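Local coordinates for protein starch synthase I (Hordeum vulgare, PDB 4HLN) that belongs to the plant starch synthases, two-domain glycosyltransferases of the GT-B fold, at residues S126-T131 and M162-R167; V267-H272 and V298-A303; I189-G194 and R238-C243. All blocks are in the same frame, centred on the assembly; numbering follows the deposited sequence.

In the fold
Followed from the N terminus, the three contacts close in series, none nested and none crossing. Interaction 1 comes first: strand 126-130 leaves through helix 150-156 and the chain returns beside it as strand 160-166. Interaction 3 then spans 43 residues, setting the turn after strand 181-190 against helix 235-252. Interaction 2 closes last, through helix 276-284, between strands 264-269 and 294-299. Interactions 1 and 2 belong to the same sheet, where strands 126-130 and 264-269 are neighbours. Interaction 3 links the edge strand 181-190 to the helix packed on that sheet; its Leu242 meets Thr131 and Val164 of interaction 1.

Interaction 1: S126-T131 and M162-R167; sequences SIVFVT and MVVMPR
The carbonyl oxygen of Met162 is approached by several groups of strand 126-130. Phe129 N donates to Met162 O at 2.7 Å, tilted 22° from the carbonyl plane, while Val128 CA makes a CA-H...O contact with it and the edge of the Phe129 ring lies near it. The setting is a parallel pair of strands inside the Rossmann-like sheet of the N-terminal half of a GT-B glycosyltransferase, their short axes inclined by 20°. Parallel pairing has a characteristic pattern, in which one residue bonds to two partners on the neighbouring strand, and Phe129 does so here: besides its N-H bond, its carbonyl oxygen accepts from Val164 N at 2.8 Å. Met162 N, bonded to Ile127 O, and Thr131 N, bonded to Val164 O, extend the ladder in both directions. On its other edge strand 126-130 is paired with strand 264-269, where Val128 and Val130 are among the residues that make the backbone bonds.

One face of the pair is lined by Val128, Val130, Met162 and Val164, and helix 235-252 packs upon it through Ala246, Ala249 and Pro250. Val128 places CG1 opposite its backbone N (chi1 -176°), where that methyl meets both Val164 CG2, at 4.0 Å, and Met162 SD, at 4.2 Å. Val128 and Met162 run alongside each other. On the reverse face Phe129 CB rests on Val163 CG2 at 3.9 Å, and the ring extends away toward Val267.

At the end of the ladder Thr131 turns its hydroxyl to Glu133 N and its methyl to the neighbouring strand. Thr131 CG2 lies beside Met165 CG at 3.4 Å, and Thr131 O receives the CA-H of Met165, with Met165 CA 3.6 Å away.

Interaction 2: V267-H272 and V298-A303; sequences VVNDWH and VIHNLA
Both carboxylate oxygens of Asp270 are spent on one residue, His300. Asp270 OD1 accepts the backbone N-H of His300 at 2.9 Å, and Asp270 OD2 accepts the ring N-H of His300 ND1 at 2.8 Å. Each oxygen is met on its syn side. The two groups are nonetheless twisted, with carboxylate and imidazole planes 54° apart; OD2 lies close to the ring plane, so it is the carboxylate that is tilted out of line. Backbone and ring are held together, which fixes the rotation of the imidazole.

A second flat group lies at the ring's edge. The amide of Asn269 is nearly coplanar with the imidazole, 10° apart, and Asn269 OD1 stands 3.1 Å from His300 CE1. The amide nitrogen donates to Val130 O on the adjoining strand, a bond consistent with the oxygen, not the nitrogen, facing the ring. On the same face of the sheet as Asn269, Val267 CG1 touches Val298 CG2 at 3.6 Å, and Val298 lies alongside Asn269.

The main chains pair as parallel strands: Val298 N donates to Val268 O at 2.9 Å, and Asp270 N to Val298 O at 2.8 Å. Past this last bond the strands give way to loops. Leu302, farther along, touches Phe524 in the glycosyl transferases group 1 region. Strand 264-269, helix 276-284 and strand 294-299 together form a beta-alpha-beta crossover, with polar side chains gathered where the strands end, as in the Rossmann-like domains of GT-B enzymes.

Interaction 3: I189-G194 and R238-C243; sequences IPCFGG and RYTLLC
Apolar packing accounts for most of this contact, and Leu241 is at its centre. Its methyl CD2 lies 3.8 Å from Ile189 CD1, the far end of a side chain that starts out toward the helix; the same Ile189 CD1 comes equally near the backbone oxygen of Leu241. From the next inward-pointing residue, Cys191 SG approaches Leu241 CD2 at 4.1 Å and Thr240 CG2 at 4.2 Å. The sulfur sits between the backbone N and carbonyl carbon of its own residue (chi1 66°), a rotamer that lays it against the two helical residues.

The aromatic contact is made by an edge. Phe192 brings its CE2 corner to Thr240, where CE2 is 3.8 Å from Thr240 OG1 and as near to Thr240 CG2, both lying close to the ring plane. Phe237, one turn back on the helix, meets the same ring edge-to-face.

These are the meeting points of an edge strand with a helix in an alpha/beta fold: strand 181-190 is one of the two outermost strands of the large mixed sheet of the N-terminal half, and helix 235-252 packs on that sheet. Segment 189-194 also contains the tight turn that leads from this strand into the antiparallel strand 195-205.

The hydrogen bonds here do not join the turn to the helix. In the turn, where Phe192 takes a left-handed backbone conformation, Cys191 N donates to Gly194 O at 3.0 Å. Ile189 pairs through its backbone with His196 on the next strand, and the backbone of Phe192 is bonded to Asp315. On the helical side, Thr240 OG1 bonds to Gln236 O one turn earlier, so the hydroxyl beside the phenyl edge is satisfied by its own helix.

Interaction 1: S126-T131 and M162-R167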
ATOM      1  N   SER A 126     -15.824  11.120 -11.697  1.00 33.60           N
ATOM      2  CA  SER A 126     -16.015   9.769 -12.183  1.00 39.45           C
ATOM      3  C   SER A 126     -14.659   9.090 -12.160  1.00 41.38           C
ATOM      4  O   SER A 126     -13.716   9.537 -12.808  1.00 48.08           O
ATOM      5  CB  SER A 126     -16.613   9.766 -13.587  1.00 36.26           C
ATOM      6  OG  SER A 126     -17.968  10.196 -13.543  1.00 52.96           O
ATOM      7  N   ILE A 127     -14.566   8.017 -11.390  1.00 39.21           N
ATOM      8  CA  ILE A 127     -13.286   7.386 -11.119  1.00 44.37           C
ATOM      9  C   ILE A 127     -13.325   5.925 -11.490  1.00 40.12           C
ATOM     10  O   ILE A 127     -14.216   5.194 -11.056  1.00 40.45           O
ATOM     11  CB  ILE A 127     -12.918   7.521  -9.648  1.00 37.36           C
ATOM     12  CG1 ILE A 127     -12.968   8.989  -9.243  1.00 36.83           C
ATOM     13  CG2 ILE A 127     -11.534   6.996  -9.410  1.00 44.97           C
ATOM     14  CD1 ILE A 127     -12.808   9.201  -7.771  1.00 43.79           C
ATOM     15  N   VAL A 128     -12.359   5.505 -12.299  1.00 36.40           N
ATOM     16  CA  VAL A 128     -12.325   4.133 -12.773  1.00 35.17           C
ATOM     17  C   VAL A 128     -11.063   3.444 -12.275  1.00 37.71           C
ATOM     18  O   VAL A 128      -9.964   3.708 -12.763  1.00 40.88           O
ATOM     19  CB  VAL A 128     -12.382   4.060 -14.317  1.00 35.21           C
ATOM     20  CG1 VAL A 128     -12.450   2.624 -14.775  1.00 37.20           C
ATOM     21  CG2 VAL A 128     -13.580   4.859 -14.875  1.00 34.55           C
ATOM     22  N   PHE A 129     -11.220   2.576 -11.282  1.00 27.24           N
ATOM     23  CA  PHE A 129     -10.106   1.742 -10.827  1.00 28.13           C
ATOM     24  C   PHE A 129      -9.904   0.581 -11.768  1.00 31.45           C
ATOM     25  O   PHE A 129     -10.858  -0.090 -12.131  1.00 42.16           O
ATOM     26  CB  PHE A 129     -10.355   1.209  -9.417  1.00 27.39           C
ATOM     27  CG  PHE A 129     -10.224   2.251  -8.358  1.00 43.86           C
ATOM     28  CD1 PHE A 129      -9.036   2.404  -7.661  1.00 39.05           C
ATOM     29  CD2 PHE A 129     -11.280   3.117  -8.090  1.00 44.15           C
ATOM     30  CE1 PHE A 129      -8.917   3.389  -6.694  1.00 41.02           C
ATOM     31  CE2 PHE A 129     -11.170   4.102  -7.125  1.00 33.89           C
ATOM     32  CZ  PHE A 129      -9.984   4.238  -6.421  1.00 41.14           C
ATOM     33  N   VAL A 130      -8.658   0.344 -12.166  1.00 33.13           N
ATOM     34  CA  VAL A 130      -8.330  -0.852 -12.938  1.00 34.18           C
ATOM     35  C   VAL A 130      -7.308  -1.697 -12.170  1.00 42.31           C
ATOM     36  O   VAL A 130      -6.291  -1.188 -11.681  1.00 43.34           O
ATOM     37  CB  VAL A 130      -7.837  -0.499 -14.354  1.00 35.38           C
ATOM     38  CG1 VAL A 130      -7.714  -1.765 -15.224  1.00 25.34           C
ATOM     39  CG2 VAL A 130      -8.787   0.517 -15.001  1.00 41.66           C
ATOM     40  N   THR A 131      -7.579  -2.990 -12.052  1.00 34.44           N
ATOM     41  CA  THR A 131      -6.780  -3.823 -11.164  1.00 38.19           C
ATOM     42  C   THR A 131      -6.827  -5.292 -11.544  1.00 40.87           C
ATOM     43  O   THR A 131      -7.785  -5.756 -12.154  1.00 45.65           O
ATOM     44  CB  THR A 131      -7.236  -3.658  -9.695  1.00 41.82           C
ATOM     45  OG1 THR A 131      -6.403  -4.440  -8.825  1.00 46.39           O
ATOM     46  CG2 THR A 131      -8.679  -4.080  -9.535  1.00 30.55           C
ATOM     47  N   MET A 162     -16.042   3.283 -10.413  1.00 33.25           N
ATOM     48  CA  MET A 162     -16.045   1.984 -11.069  1.00 36.30           C
ATOM     49  C   MET A 162     -14.777   1.215 -10.715  1.00 39.05           C
ATOM     50  O   MET A 162     -13.708   1.804 -10.597  1.00 37.97           O
ATOM     51  CB  MET A 162     -16.167   2.158 -12.586  1.00 26.51           C
ATOM     52  CG  MET A 162     -16.101   0.844 -13.377  1.00 36.88           C
ATOM     53  SD  MET A 162     -16.293   0.998 -15.181  1.00 48.69           S
ATOM     54  CE  MET A 162     -17.857   1.853 -15.280  1.00 41.28           C
ATOM     55  N   VAL A 163     -14.891  -0.094 -10.519  1.00 36.69           N
ATOM     56  CA  VAL A 163     -13.690  -0.922 -10.445  1.00 34.02           C
ATOM     57  C   VAL A 163     -13.761  -2.037 -11.452  1.00 35.46           C
ATOM     58  O   VAL A 163     -14.698  -2.839 -11.428  1.00 35.45           O
ATOM     59  CB  VAL A 163     -13.499  -1.584  -9.095  1.00 35.79           C
ATOM     60  CG1 VAL A 163     -12.197  -2.388  -9.122  1.00 27.30           C
ATOM     61  CG2 VAL A 163     -13.494  -0.557  -7.994  1.00 35.96           C
ATOM     62  N   VAL A 164     -12.752  -2.093 -12.317  1.00 34.66           N
ATOM     63  CA  VAL A 164     -12.677  -3.091 -13.385  1.00 37.85           C
ATOM     64  C   VAL A 164     -11.612  -4.135 -13.058  1.00 39.33           C
ATOM     65  O   VAL A 164     -10.479  -3.788 -12.740  1.00 37.11           O
ATOM     66  CB  VAL A 164     -12.336  -2.428 -14.726  1.00 31.17           C
ATOM     67  CG1 VAL A 164     -12.344  -3.447 -15.867  1.00 32.11           C
ATOM     68  CG2 VAL A 164     -13.300  -1.322 -14.998  1.00 34.64           C
ATOM     69  N   MET A 165     -12.001  -5.403 -13.149  1.00 38.54           N
ATOM     70  CA  MET A 165     -11.204  -6.551 -12.715  1.00 33.61           C
ATOM     71  C   MET A 165     -11.487  -7.725 -13.610  1.00 37.33           C
ATOM     72  O   MET A 165     -12.516  -7.780 -14.272  1.00 46.13           O
ATOM     73  CB  MET A 165     -11.658  -7.034 -11.349  1.00 32.05           C
ATOM     74  CG  MET A 165     -11.153  -6.288 -10.181  1.00 48.61           C
ATOM     75  SD  MET A 165     -12.405  -6.568  -8.927  1.00 62.81           S
ATOM     76  CE  MET A 165     -13.818  -5.950  -9.851  1.00 73.10           C
ATOM     77  N   PRO A 166     -10.595  -8.709 -13.588  1.00 40.97           N
ATOM     78  CA  PRO A 166     -10.920  -9.946 -14.292  1.00 32.62           C
ATOM     79  C   PRO A 166     -11.954 -10.725 -13.508  1.00 34.03           C
ATOM     80  O   PRO A 166     -12.009 -10.656 -12.284  1.00 38.30           O
ATOM     81  CB  PRO A 166      -9.588 -10.697 -14.307  1.00 35.39           C
ATOM     82  CG  PRO A 166      -8.536  -9.609 -14.089  1.00 38.64           C
ATOM     83  CD  PRO A 166      -9.190  -8.668 -13.146  1.00 42.19           C
ATOM     84  N   ARG A 167     -12.791 -11.455 -14.224  1.00 44.62           N
ATOM     85  CA  ARG A 167     -13.689 -12.401 -13.587  1.00 47.63           C
ATOM     86  C   ARG A 167     -12.931 -13.734 -13.502  1.00 46.51           C
ATOM     87  O   ARG A 167     -12.918 -14.529 -14.442  1.00 39.48           O
ATOM     88  CB  ARG A 167     -14.968 -12.517 -14.412  1.00 43.00           C
ATOM     89  CG  ARG A 167     -16.072 -13.350 -13.816  1.00 40.50           C
ATOM     90  CD  ARG A 167     -17.369 -12.969 -14.504  1.00 49.15           C
ATOM     91  NE  ARG A 167     -18.474 -13.882 -14.244  1.00 57.66           N
ATOM     92  CZ  ARG A 167     -18.799 -14.906 -15.031  1.00 57.97           C
ATOM     93  NH1 ARG A 167     -18.099 -15.158 -16.133  1.00 52.46           N
ATOM     94  NH2 ARG A 167     -19.829 -15.679 -14.716  1.00 47.60           N
TER

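Interaction 2: V267-H272 and V298-A303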
ATOM      1  N   VAL A 267      -7.565   5.112 -12.250  1.00 30.53           N
ATOM      2  CA  VAL A 267      -6.561   4.723 -11.266  1.00 34.25           C
ATOM      3  C   VAL A 267      -6.094   3.306 -11.574  1.00 42.01           C
ATOM      4  O   VAL A 267      -6.781   2.329 -11.274  1.00 40.70           O
ATOM      5  CB  VAL A 267      -7.121   4.744  -9.851  1.00 36.76           C
ATOM      6  CG1 VAL A 267      -6.052   4.335  -8.870  1.00 39.09           C
ATOM      7  CG2 VAL A 267      -7.620   6.112  -9.527  1.00 37.26           C
ATOM      8  N   VAL A 268      -4.927   3.195 -12.190  1.00 38.62           N
ATOM      9  CA  VAL A 268      -4.432   1.890 -12.591  1.00 45.21           C
ATOM     10  C   VAL A 268      -3.402   1.295 -11.618  1.00 40.87           C
ATOM     11  O   VAL A 268      -2.426   1.927 -11.244  1.00 36.40           O
ATOM     12  CB  VAL A 268      -3.942   1.945 -14.021  1.00 44.67           C
ATOM     13  CG1 VAL A 268      -4.976   2.712 -14.835  1.00 38.37           C
ATOM     14  CG2 VAL A 268      -2.608   2.641 -14.091  1.00 37.42           C
ATOM     15  N   ASN A 269      -3.662   0.070 -11.189  1.00 46.65           N
ATOM     16  CA  ASN A 269      -2.877  -0.540 -10.130  1.00 37.47           C
ATOM     17  C   ASN A 269      -1.864  -1.504 -10.671  1.00 40.43           C
ATOM     18  O   ASN A 269      -2.226  -2.525 -11.274  1.00 34.99           O
ATOM     19  CB  ASN A 269      -3.786  -1.241  -9.130  1.00 37.53           C
ATOM     20  CG  ASN A 269      -4.590  -0.258  -8.319  1.00 49.68           C
ATOM     21  OD1 ASN A 269      -4.266   0.026  -7.169  1.00 55.68           O
ATOM     22  ND2 ASN A 269      -5.628   0.299  -8.927  1.00 51.24           N
ATOM     23  N   ASP A 270      -0.593  -1.153 -10.476  1.00 39.41           N
ATOM     24  CA  ASP A 270       0.506  -2.071 -10.744  1.00 31.41           C
ATOM     25  C   ASP A 270       0.636  -2.428 -12.217  1.00 35.49           C
ATOM     26  O   ASP A 270       0.063  -1.757 -13.072  1.00 37.50           O
ATOM     27  CB  ASP A 270       0.340  -3.319  -9.871  1.00 36.25           C
ATOM     28  CG  ASP A 270       0.462  -2.998  -8.376  1.00 57.48           C
ATOM     29  OD1 ASP A 270       1.498  -2.397  -7.972  1.00 57.05           O
ATOM     30  OD2 ASP A 270      -0.491  -3.316  -7.618  1.00 68.22           O
ATOM     31  N   TRP A 271       1.377  -3.478 -12.539  1.00 37.81           N
ATOM     32  CA  TRP A 271       1.664  -3.687 -13.954  1.00 36.92           C
ATOM     33  C   TRP A 271       0.467  -4.234 -14.687  1.00 35.79           C
ATOM     34  O   TRP A 271       0.310  -3.994 -15.875  1.00 42.82           O
ATOM     35  CB  TRP A 271       2.893  -4.576 -14.179  1.00 35.26           C
ATOM     36  CG  TRP A 271       2.649  -6.033 -14.084  1.00 33.87           C
ATOM     37  CD1 TRP A 271       2.802  -6.813 -12.974  1.00 35.01           C
ATOM     38  CD2 TRP A 271       2.221  -6.910 -15.138  1.00 38.54           C
ATOM     39  NE1 TRP A 271       2.493  -8.119 -13.269  1.00 26.23           N
ATOM     40  CE2 TRP A 271       2.145  -8.210 -14.593  1.00 36.22           C
ATOM     41  CE3 TRP A 271       1.893  -6.725 -16.487  1.00 37.17           C
ATOM     42  CZ2 TRP A 271       1.757  -9.325 -15.355  1.00 28.39           C
ATOM     43  CZ3 TRP A 271       1.512  -7.839 -17.249  1.00 37.26           C
ATOM     44  CH2 TRP A 271       1.449  -9.120 -16.677  1.00 36.06           C
ATOM     45  N   HIS A 272      -0.383  -4.958 -13.972  1.00 36.21           N
ATOM     46  CA  HIS A 272      -1.528  -5.597 -14.602  1.00 40.86           C
ATOM     47  C   HIS A 272      -2.385  -4.612 -15.384  1.00 38.81           C
ATOM     48  O   HIS A 272      -2.946  -4.960 -16.417  1.00 36.56           O
ATOM     49  CB  HIS A 272      -2.370  -6.328 -13.567  1.00 40.66           C
ATOM     50  CG  HIS A 272      -1.591  -7.322 -12.770  1.00 53.72           C
ATOM     51  ND1 HIS A 272      -0.994  -7.004 -11.568  1.00 50.41           N
ATOM     52  CD2 HIS A 272      -1.288  -8.618 -13.016  1.00 52.55           C
ATOM     53  CE1 HIS A 272      -0.365  -8.068 -11.103  1.00 55.52           C
ATOM     54  NE2 HIS A 272      -0.527  -9.060 -11.963  1.00 56.54           N
ATOM     55  N   VAL A 298      -0.765   3.632  -9.541  1.00 35.11           N
ATOM     56  CA  VAL A 298      -0.515   3.224  -8.164  1.00 31.95           C
ATOM     57  C   VAL A 298       0.430   2.032  -8.147  1.00 41.65           C
ATOM     58  O   VAL A 298       0.148   0.983  -8.743  1.00 44.89           O
ATOM     59  CB  VAL A 298      -1.789   2.790  -7.424  1.00 30.68           C
ATOM     60  CG1 VAL A 298      -1.413   2.340  -6.020  1.00 22.53           C
ATOM     61  CG2 VAL A 298      -2.823   3.907  -7.388  1.00 22.15           C
ATOM     62  N   ILE A 299       1.547   2.199  -7.449  1.00 32.59           N
ATOM     63  CA  ILE A 299       2.597   1.204  -7.442  1.00 33.12           C
ATOM     64  C   ILE A 299       2.753   0.640  -6.045  1.00 39.09           C
ATOM     65  O   ILE A 299       3.281   1.310  -5.150  1.00 36.55           O
ATOM     66  CB  ILE A 299       3.940   1.824  -7.846  1.00 42.26           C
ATOM     67  CG1 ILE A 299       3.850   2.473  -9.219  1.00 44.69           C
ATOM     68  CG2 ILE A 299       5.032   0.782  -7.844  1.00 33.29           C
ATOM     69  CD1 ILE A 299       5.194   2.947  -9.733  1.00 37.53           C
ATOM     70  N   HIS A 300       2.297  -0.593  -5.859  1.00 38.23           N
ATOM     71  CA  HIS A 300       2.435  -1.256  -4.573  1.00 41.21           C
ATOM     72  C   HIS A 300       3.773  -2.002  -4.465  1.00 49.32           C
ATOM     73  O   HIS A 300       4.303  -2.180  -3.376  1.00 58.75           O
ATOM     74  CB  HIS A 300       1.252  -2.189  -4.327  1.00 47.13           C
ATOM     75  CG  HIS A 300      -0.073  -1.496  -4.348  1.00 54.71           C
ATOM     76  ND1 HIS A 300      -0.928  -1.559  -5.430  1.00 64.79           N
ATOM     77  CD2 HIS A 300      -0.681  -0.706  -3.431  1.00 49.19           C
ATOM     78  CE1 HIS A 300      -2.010  -0.845  -5.174  1.00 61.40           C
ATOM     79  NE2 HIS A 300      -1.886  -0.321  -3.967  1.00 56.08           N
ATOM     80  N   ASN A 301       4.324  -2.424  -5.596  1.00 54.71           N
ATOM     81  CA  ASN A 301       5.652  -3.034  -5.613  1.00 49.78           C
ATOM     82  C   ASN A 301       6.412  -2.765  -6.910  1.00 45.92           C
ATOM     83  O   ASN A 301       5.814  -2.437  -7.935  1.00 56.39           O
ATOM     84  CB  ASN A 301       5.566  -4.543  -5.406  1.00 44.76           C
ATOM     85  CG  ASN A 301       5.149  -5.274  -6.668  1.00 53.82           C
ATOM     86  OD1 ASN A 301       5.982  -5.596  -7.519  1.00 46.12           O
ATOM     87  ND2 ASN A 301       3.846  -5.518  -6.806  1.00 64.20           N
ATOM     88  N   LEU A 302       7.728  -2.945  -6.844  1.00 43.26           N
ATOM     89  CA  LEU A 302       8.643  -2.701  -7.945  1.00 45.14           C
ATOM     90  C   LEU A 302       9.297  -3.994  -8.439  1.00 49.51           C
ATOM     91  O   LEU A 302      10.072  -3.983  -9.389  1.00 52.23           O
ATOM     92  CB  LEU A 302       9.734  -1.732  -7.499  1.00 49.20           C
ATOM     93  CG  LEU A 302       9.277  -0.312  -7.169  1.00 49.26           C
ATOM     94  CD1 LEU A 302      10.470   0.618  -6.900  1.00 49.60           C
ATOM     95  CD2 LEU A 302       8.474   0.204  -8.335  1.00 45.13           C
ATOM     96  N   ALA A 303       8.988  -5.106  -7.785  1.00 43.09           N
ATOM     97  CA  ALA A 303       9.547  -6.395  -8.174  1.00 42.69           C
ATOM     98  C   ALA A 303       8.993  -6.888  -9.500  1.00 48.64           C
ATOM     99  O   ALA A 303       9.739  -7.372 -10.345  1.00 61.53           O
ATOM    100  CB  ALA A 303       9.257  -7.420  -7.097  1.00 39.50           C
TER

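Interaction 3: I189-G194 and R238-C243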
ATOM      1  N   ILE A 189     -11.247  -7.370 -29.173  1.00 47.23           N
ATOM      2  CA  ILE A 189      -9.934  -6.737 -29.068  1.00 47.58           C
ATOM      3  C   ILE A 189      -8.949  -7.311 -30.080  1.00 45.96           C
ATOM      4  O   ILE A 189      -8.620  -8.498 -30.036  1.00 52.76           O
ATOM      5  CB  ILE A 189      -9.348  -6.952 -27.674  1.00 45.44           C
ATOM      6  CG1 ILE A 189     -10.360  -6.508 -26.606  1.00 45.00           C
ATOM      7  CG2 ILE A 189      -8.021  -6.239 -27.560  1.00 35.39           C
ATOM      8  CD1 ILE A 189     -10.074  -7.058 -25.199  1.00 46.06           C
ATOM      9  N   PRO A 190      -8.482  -6.473 -31.007  1.00 52.08           N
ATOM     10  CA  PRO A 190      -7.475  -6.937 -31.968  1.00 61.87           C
ATOM     11  C   PRO A 190      -6.083  -6.912 -31.320  1.00 59.77           C
ATOM     12  O   PRO A 190      -5.553  -5.847 -30.976  1.00 55.85           O
ATOM     13  CB  PRO A 190      -7.582  -5.912 -33.100  1.00 39.21           C
ATOM     14  CG  PRO A 190      -7.924  -4.640 -32.357  1.00 44.14           C
ATOM     15  CD  PRO A 190      -8.803  -5.047 -31.187  1.00 43.95           C
ATOM     16  N   CYS A 191      -5.518  -8.098 -31.131  1.00 51.37           N
ATOM     17  CA  CYS A 191      -4.187  -8.239 -30.558  1.00 48.27           C
ATOM     18  C   CYS A 191      -3.798  -9.704 -30.566  1.00 48.39           C
ATOM     19  O   CYS A 191      -4.618 -10.569 -30.859  1.00 57.33           O
ATOM     20  CB  CYS A 191      -4.135  -7.691 -29.126  1.00 48.51           C
ATOM     21  SG  CYS A 191      -5.126  -8.622 -27.910  1.00 57.70           S
ATOM     22  N   PHE A 192      -2.541  -9.975 -30.246  1.00 50.27           N
ATOM     23  CA  PHE A 192      -2.028 -11.341 -30.203  1.00 51.47           C
ATOM     24  C   PHE A 192      -2.414 -12.200 -31.393  1.00 61.88           C
ATOM     25  O   PHE A 192      -2.963 -13.303 -31.234  1.00 58.05           O
ATOM     26  CB  PHE A 192      -2.394 -12.000 -28.887  1.00 44.92           C
ATOM     27  CG  PHE A 192      -1.603 -11.470 -27.748  1.00 58.70           C
ATOM     28  CD1 PHE A 192      -0.450 -12.136 -27.317  1.00 44.82           C
ATOM     29  CD2 PHE A 192      -1.965 -10.265 -27.142  1.00 45.52           C
ATOM     30  CE1 PHE A 192       0.314 -11.632 -26.280  1.00 31.56           C
ATOM     31  CE2 PHE A 192      -1.217  -9.756 -26.100  1.00 52.98           C
ATOM     32  CZ  PHE A 192      -0.065 -10.443 -25.664  1.00 53.74           C
ATOM     33  N   GLY A 193      -2.099 -11.681 -32.581  1.00 66.38           N
ATOM     34  CA  GLY A 193      -2.301 -12.390 -33.830  1.00 73.97           C
ATOM     35  C   GLY A 193      -3.742 -12.823 -34.004  1.00 75.82           C
ATOM     36  O   GLY A 193      -4.036 -14.003 -34.203  1.00 85.39           O
ATOM     37  N   GLY A 194      -4.647 -11.861 -33.915  1.00 61.81           N
ATOM     38  CA  GLY A 194      -6.048 -12.164 -34.059  1.00 65.84           C
ATOM     39  C   GLY A 194      -6.954 -11.168 -33.379  1.00 69.95           C
ATOM     40  O   GLY A 194      -6.636  -9.975 -33.241  1.00 64.13           O
ATOM     41  N   ARG A 238      -3.203 -11.971 -21.007  1.00 34.27           N
ATOM     42  CA  ARG A 238      -4.386 -11.859 -20.153  1.00 34.39           C
ATOM     43  C   ARG A 238      -4.591 -10.412 -19.737  1.00 41.76           C
ATOM     44  O   ARG A 238      -5.699  -9.885 -19.804  1.00 39.15           O
ATOM     45  CB  ARG A 238      -4.261 -12.713 -18.883  1.00 27.96           C
ATOM     46  CG  ARG A 238      -4.257 -14.218 -19.086  1.00 39.57           C
ATOM     47  CD  ARG A 238      -3.542 -14.895 -17.930  1.00 42.48           C
ATOM     48  NE  ARG A 238      -4.446 -15.431 -16.922  1.00 42.49           N
ATOM     49  CZ  ARG A 238      -4.227 -15.368 -15.613  1.00 50.29           C
ATOM     50  NH1 ARG A 238      -3.139 -14.772 -15.163  1.00 52.50           N
ATOM     51  NH2 ARG A 238      -5.098 -15.890 -14.752  1.00 59.99           N
ATOM     52  N   TYR A 239      -3.514  -9.768 -19.311  1.00 33.82           N
ATOM     53  CA  TYR A 239      -3.630  -8.439 -18.741  1.00 34.24           C
ATOM     54  C   TYR A 239      -3.676  -7.330 -19.789  1.00 37.82           C
ATOM     55  O   TYR A 239      -4.163  -6.235 -19.533  1.00 41.19           O
ATOM     56  CB  TYR A 239      -2.586  -8.247 -17.644  1.00 35.95           C
ATOM     57  CG  TYR A 239      -2.920  -9.165 -16.509  1.00 41.57           C
ATOM     58  CD1 TYR A 239      -2.166 -10.297 -16.248  1.00 37.07           C
ATOM     59  CD2 TYR A 239      -4.064  -8.942 -15.741  1.00 46.51           C
ATOM     60  CE1 TYR A 239      -2.520 -11.168 -15.209  1.00 37.37           C
ATOM     61  CE2 TYR A 239      -4.419  -9.782 -14.711  1.00 42.98           C
ATOM     62  CZ  TYR A 239      -3.645 -10.897 -14.440  1.00 45.67           C
ATOM     63  OH  TYR A 239      -4.024 -11.729 -13.405  1.00 41.17           O
ATOM     64  N   THR A 240      -3.213  -7.658 -20.986  1.00 36.77           N
ATOM     65  CA  THR A 240      -3.481  -6.852 -22.167  1.00 39.92           C
ATOM     66  C   THR A 240      -4.998  -6.756 -22.410  1.00 41.96           C
ATOM     67  O   THR A 240      -5.524  -5.670 -22.677  1.00 39.17           O
ATOM     68  CB  THR A 240      -2.750  -7.449 -23.401  1.00 34.93           C
ATOM     69  OG1 THR A 240      -1.341  -7.307 -23.213  1.00 40.29           O
ATOM     70  CG2 THR A 240      -3.122  -6.739 -24.694  1.00 26.73           C
ATOM     71  N   LEU A 241      -5.699  -7.885 -22.297  1.00 35.86           N
ATOM     72  CA  LEU A 241      -7.145  -7.895 -22.490  1.00 37.43           C
ATOM     73  C   LEU A 241      -7.791  -6.989 -21.459  1.00 42.69           C
ATOM     74  O   LEU A 241      -8.670  -6.176 -21.785  1.00 37.47           O
ATOM     75  CB  LEU A 241      -7.718  -9.300 -22.354  1.00 34.31           C
ATOM     76  CG  LEU A 241      -7.298 -10.320 -23.405  1.00 45.21           C
ATOM     77  CD1 LEU A 241      -8.015 -11.653 -23.197  1.00 42.68           C
ATOM     78  CD2 LEU A 241      -7.523  -9.789 -24.805  1.00 37.50           C
ATOM     79  N   LEU A 242      -7.330  -7.139 -20.217  1.00 32.47           N
ATOM     80  CA  LEU A 242      -7.845  -6.369 -19.102  1.00 31.74           C
ATOM     81  C   LEU A 242      -7.795  -4.894 -19.443  1.00 42.72           C
ATOM     82  O   LEU A 242      -8.751  -4.161 -19.208  1.00 46.24           O
ATOM     83  CB  LEU A 242      -7.013  -6.619 -17.844  1.00 26.52           C
ATOM     84  CG  LEU A 242      -7.457  -5.708 -16.704  1.00 34.39           C
ATOM     85  CD1 LEU A 242      -8.967  -5.874 -16.440  1.00 34.03           C
ATOM     86  CD2 LEU A 242      -6.664  -5.943 -15.448  1.00 40.00           C
ATOM     87  N   CYS A 243      -6.671  -4.467 -20.010  1.00 34.49           N
ATOM     88  CA  CYS A 243      -6.422  -3.055 -20.224  1.00 29.24           C
ATOM     89  C   CYS A 243      -7.270  -2.476 -21.350  1.00 41.56           C
ATOM     90  O   CYS A 243      -7.860  -1.416 -21.190  1.00 42.33           O
ATOM     91  CB  CYS A 243      -4.932  -2.809 -20.457  1.00 37.73           C
ATOM     92  SG  CYS A 243      -3.933  -2.873 -18.930  1.00 44.42           S
TER